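Local coordinates for protein acid phosphatase (Mycobacterium tuberculosis, PDB 2A6P) that hydrolyses phosphate monoesters with broad specificity, including fructose 1,6-bisphosphate in gluconeogenesis, and shows negligible phosphoglycerate mutase activity, at residues F149-G153 and H154-A158; F174-P177 and T178-G182. One frame throughout, in Å; residues are numbered along the deposited sequence.

Interaction 1 (F149-G153 and H154-A158); sequences FVSHG and HFSRA. With GOL (glycerol), chain D.
The carbonyl oxygen of His152 is gripped twice by one residue, Ser156, whose two donors reach it from opposite faces of the carbonyl plane. Ser156 N donates from 2.8 Å to His152 O, with an N-H...O angle of 153°. Ser156 OG donates to the same His152 O from 2.6 Å. The hydroxyl can do so because OG lies beside its own backbone N, anti to the carbonyl carbon (chi1 -68°). This is the junction where strand 147-151 ends and helix 153-163 starts in the histidine phosphatase fold. His152 takes the N-cap position, and its carbonyl opens the chain of helical bonds. Its imidazole leads away from the helix to meet the ring of His18, which is inferred to form the phosphohistidine intermediate. By similarity, His152 stabilises the transition state.

Ser151 OG meets the Phe155 ring at its edge, near the ring plane, 3.4 Å from Phe155 CD2. The strongest partner of this hydroxyl is the carbonyl of Leu88. Phe155 itself packs onto helix 124-141.

Arg157 lays its aliphatic part beside the next carbonyl, and CG comes to 3.1 Å from Gly153 O. The chain is extended from CG to NE. His154 CD2 lies over the centre of one guanidinium face. The charged end forms a salt bridge with Glu187 of the second subunit.

The first amides of the helix face the active site, where a glycerol is bound. Gly153 N points at its O1, but the distance is so short that the modelled position is doubtful. Glu90, the proton donor or acceptor by similarity, also bonds the glycerol. The next amide, His154 N, bonds Glu90 as well and donates to glycerol O2 at 3.0 Å.

Interaction 2 (F174-P177 and T178-G182); sequences FAMP and TASIG
Ser180 turns its OG between its own backbone N and carbonyl carbon (chi1 69°), which brings the hydroxyl back to the carbonyl of Pro177. Met176 starts with CG anti to its backbone N and then bends at chi2 (80°). This carries CE to the backbone of Ser180.

Ser180 OG donates to Pro177 O at 2.5 Å. The hydroxyl oxygen is tilted 21° from the carbonyl plane. Ser180 N adds a weak bond to the same Pro177 O at 3.1 Å. Pro177 O, the carbonyl that begins the turn, therefore takes a short bond from the hydroxyl and a weak one from the amide of Ser180.

The serine also lies against the proline ring, with Pro177 CD 3.3 Å from Ser180 OG and Pro177 CG 3.5 Å from Ser180 CB. A water makes long bonds to Ser180 OG and Ala175 O, donating to both and bridging the turn to the chain before it.

Met176 CE touches the backbone next along, 3.3 Å from Ser180 O. It also reaches Gly182 N at 4.0 Å. Met176 O accepts a bond from Arg17.

Thr178 points away from the preceding residues. Its side chain is about 5 Å from that of His18 and about 5 Å from a bound sulfate, so this corner borders the active-site pocket. Residues 177-180 form a type II beta turn, which leads into strand 180-187 of the central sheet of the histidine phosphatase fold.

How the interactions relate
Interaction 1 comes first along the chain, at the passage from strand 147-151 to helix 153-163. Interaction 2 follows, where the loop after that helix enters strand 180-187. Both strands belong to the same mixed sheet, with strand 13-17 between them. The centres of the contacts are 8 Å apart, and they touch directly. Met176 SD packs 3.9 Å from Ser156 CB, and Met176 CB lies 3.9 Å from Arg157 CG. The two contacts border the pocket of His18: 149-158 supplies His152, and 174-182 places Thr178 nearby. Both also reach the second subunit, through Arg157 and through Phe174 and Ala175, so both contacts also lie beside the dimer interface.

Interaction 1 (F149-G153 and H154-A158)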
loop_
_atom_site.group_PDB
_atom_site.type_symbol
_atom_site.label_atom_id
_atom_site.label_comp_id
_atom_site.label_asym_id
_atom_site.label_seq_id
_atom_site.Cartn_x
_atom_site.Cartn_y
_atom_site.Cartn_z
ATOM N N PHE A 149 -2.155 -1.338 15.892
ATOM C CA PHE A 149 -2.028 0.036 16.355
ATOM C C PHE A 149 -3.265 0.796 15.923
ATOM O O PHE A 149 -3.612 0.780 14.735
ATOM C CB PHE A 149 -0.828 0.754 15.709
ATOM C CG PHE A 149 0.531 0.325 16.213
ATOM C CD1 PHE A 149 0.674 -0.470 17.349
ATOM C CD2 PHE A 149 1.682 0.776 15.565
ATOM C CE1 PHE A 149 1.954 -0.809 17.836
ATOM C CE2 PHE A 149 2.958 0.448 16.039
ATOM C CZ PHE A 149 3.095 -0.348 17.179
ATOM N N VAL A 150 -3.936 1.457 16.863
ATOM C CA VAL A 150 -5.090 2.292 16.512
ATOM C C VAL A 150 -4.485 3.684 16.696
ATOM O O VAL A 150 -4.231 4.111 17.824
ATOM C CB VAL A 150 -6.254 2.078 17.468
ATOM C CG1 VAL A 150 -7.430 3.006 17.085
ATOM C CG2 VAL A 150 -6.661 0.608 17.439
ATOM N N SER A 151 -4.244 4.378 15.585
ATOM C CA SER A 151 -3.562 5.667 15.635
ATOM C C SER A 151 -4.091 6.734 14.661
ATOM O O SER A 151 -5.291 6.781 14.382
ATOM C CB SER A 151 -2.056 5.392 15.416
ATOM O OG SER A 151 -1.249 6.556 15.434
ATOM N N HIS A 152 -3.194 7.586 14.158
ATOM C CA HIS A 152 -3.573 8.663 13.243
ATOM C C HIS A 152 -2.950 8.602 11.841
ATOM O O HIS A 152 -2.056 7.797 11.577
ATOM C CB HIS A 152 -3.263 10.017 13.890
ATOM C CG HIS A 152 -3.898 10.197 15.233
ATOM N ND1 HIS A 152 -3.398 9.606 16.375
ATOM C CD2 HIS A 152 -5.007 10.873 15.614
ATOM C CE1 HIS A 152 -4.170 9.914 17.403
ATOM N NE2 HIS A 152 -5.154 10.680 16.968
ATOM N N GLY A 153 -3.430 9.479 10.957
ATOM C CA GLY A 153 -2.975 9.509 9.577
ATOM C C GLY A 153 -1.485 9.600 9.353
ATOM O O GLY A 153 -0.863 8.666 8.816
ATOM N N HIS A 154 -0.900 10.724 9.761
ATOM C CA HIS A 154 0.527 10.919 9.571
ATOM C C HIS A 154 1.384 9.959 10.380
ATOM O O HIS A 154 2.313 9.365 9.828
ATOM C CB HIS A 154 0.899 12.382 9.845
ATOM C CG HIS A 154 0.371 13.334 8.811
ATOM N ND1 HIS A 154 0.192 14.680 9.051
ATOM C CD2 HIS A 154 -0.016 13.129 7.530
ATOM C CE1 HIS A 154 -0.284 15.260 7.964
ATOM N NE2 HIS A 154 -0.419 14.341 7.027
ATOM N N PHE A 155 1.076 9.765 11.659
ATOM C CA PHE A 155 1.896 8.845 12.442
ATOM C C PHE A 155 1.840 7.408 11.916
ATOM O O PHE A 155 2.860 6.738 11.851
ATOM C CB PHE A 155 1.529 8.854 13.928
ATOM C CG PHE A 155 2.514 8.082 14.780
ATOM C CD1 PHE A 155 3.826 8.529 14.920
ATOM C CD2 PHE A 155 2.162 6.856 15.358
ATOM C CE1 PHE A 155 4.779 7.760 15.620
ATOM C CE2 PHE A 155 3.111 6.083 16.060
ATOM C CZ PHE A 155 4.415 6.535 16.188
ATOM N N SER A 156 0.652 6.932 11.546
ATOM C CA SER A 156 0.533 5.577 11.000
ATOM C C SER A 156 1.436 5.457 9.768
ATOM O O SER A 156 2.122 4.458 9.579
ATOM C CB SER A 156 -0.917 5.271 10.613
ATOM O OG SER A 156 -1.755 5.175 11.756
ATOM N N ARG A 157 1.420 6.479 8.920
ATOM C CA ARG A 157 2.255 6.488 7.729
ATOM C C ARG A 157 3.720 6.493 8.123
ATOM O O ARG A 157 4.561 5.935 7.417
ATOM C CB ARG A 157 2.024 7.741 6.906
ATOM C CG ARG A 157 0.684 7.907 6.255
ATOM C CD ARG A 157 0.884 9.054 5.288
ATOM N NE ARG A 157 -0.321 9.799 5.015
ATOM C CZ ARG A 157 -0.375 10.802 4.152
ATOM N NH1 ARG A 157 0.719 11.155 3.486
ATOM N NH2 ARG A 157 -1.514 11.452 3.977
ATOM N N ALA A 158 4.018 7.165 9.232
ATOM C CA ALA A 158 5.380 7.253 9.736
ATOM C C ALA A 158 5.819 5.850 10.108
ATOM O O ALA A 158 6.917 5.416 9.754
ATOM C CB ALA A 158 5.438 8.159 10.969
HETATM C C1 GOL D . -5.558 11.996 11.036
HETATM O O1 GOL D . -5.176 10.888 11.848
HETATM C C2 GOL D . -4.427 13.017 10.793
HETATM O O2 GOL D . -3.393 12.377 10.055
HETATM C C3 GOL D . -4.946 14.194 9.957
HETATM O O3 GOL D . -3.902 15.140 9.747
#

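Interaction 2 (F174-P177 and T178-G182)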
loop_
_atom_site.group_PDB
_atom_site.type_symbol
_atom_site.label_atom_id
_atom_site.label_comp_id
_atom_site.label_asym_id
_atom_site.label_seq_id
_atom_site.Cartn_x
_atom_site.Cartn_y
_atom_site.Cartn_z
ATOM N N PHE A 174 2.458 7.498 0.847
ATOM C CA PHE A 174 1.466 6.521 1.273
ATOM C C PHE A 174 0.209 7.164 1.839
ATOM O O PHE A 174 0.290 7.965 2.768
ATOM C CB PHE A 174 2.055 5.596 2.342
ATOM C CG PHE A 174 3.391 5.012 1.976
ATOM C CD1 PHE A 174 4.565 5.494 2.564
ATOM C CD2 PHE A 174 3.481 3.999 1.032
ATOM C CE1 PHE A 174 5.815 4.977 2.219
ATOM C CE2 PHE A 174 4.729 3.465 0.671
ATOM C CZ PHE A 174 5.904 3.959 1.268
ATOM N N ALA A 175 -0.948 6.804 1.295
ATOM C CA ALA A 175 -2.212 7.352 1.785
ATOM C C ALA A 175 -2.628 6.593 3.044
ATOM O O ALA A 175 -2.127 5.496 3.315
ATOM C CB ALA A 175 -3.293 7.225 0.726
ATOM N N MET A 176 -3.547 7.179 3.804
ATOM C CA MET A 176 -4.054 6.583 5.032
ATOM C C MET A 176 -5.331 7.332 5.362
ATOM O O MET A 176 -5.328 8.218 6.217
ATOM C CB MET A 176 -3.055 6.765 6.182
ATOM C CG MET A 176 -3.309 5.890 7.427
ATOM S SD MET A 176 -2.711 4.145 7.294
ATOM C CE MET A 176 -3.816 3.328 8.446
ATOM N N PRO A 177 -6.441 7.007 4.669
ATOM C CA PRO A 177 -7.717 7.692 4.934
ATOM C C PRO A 177 -8.346 7.282 6.262
ATOM O O PRO A 177 -7.907 6.315 6.894
ATOM C CB PRO A 177 -8.580 7.328 3.713
ATOM C CG PRO A 177 -8.029 5.989 3.280
ATOM C CD PRO A 177 -6.526 6.141 3.475
ATOM N N THR A 178 -9.363 8.030 6.689
ATOM C CA THR A 178 -10.033 7.758 7.959
ATOM C C THR A 178 -10.659 6.376 7.977
ATOM O O THR A 178 -11.322 5.966 7.031
ATOM C CB THR A 178 -11.140 8.785 8.246
ATOM O OG1 THR A 178 -12.120 8.728 7.208
ATOM C CG2 THR A 178 -10.563 10.188 8.322
ATOM N N ALA A 179 -10.451 5.667 9.077
ATOM C CA ALA A 179 -10.982 4.318 9.252
ATOM C C ALA A 179 -10.390 3.321 8.269
ATOM O O ALA A 179 -11.020 2.313 7.957
ATOM C CB ALA A 179 -12.509 4.328 9.129
ATOM N N SER A 180 -9.183 3.596 7.780
ATOM C CA SER A 180 -8.523 2.683 6.849
ATOM C C SER A 180 -7.475 1.825 7.574
ATOM O O SER A 180 -6.950 2.205 8.630
ATOM C CB SER A 180 -7.861 3.465 5.715
ATOM O OG SER A 180 -6.750 4.208 6.178
ATOM N N ILE A 181 -7.176 0.671 6.990
ATOM C CA ILE A 181 -6.221 -0.279 7.546
ATOM C C ILE A 181 -5.009 -0.520 6.633
ATOM O O ILE A 181 -5.149 -0.661 5.416
ATOM C CB ILE A 181 -6.920 -1.652 7.815
ATOM C CG1 ILE A 181 -8.068 -1.473 8.824
ATOM C CG2 ILE A 181 -5.905 -2.690 8.303
ATOM C CD1 ILE A 181 -8.936 -2.716 8.976
ATOM N N GLY A 182 -3.825 -0.537 7.241
ATOM C CA GLY A 182 -2.594 -0.817 6.519
ATOM C C GLY A 182 -2.021 -2.041 7.219
ATOM O O GLY A 182 -2.199 -2.160 8.436
HETATM O O HOH W 1 -4.094 3.196 4.535
#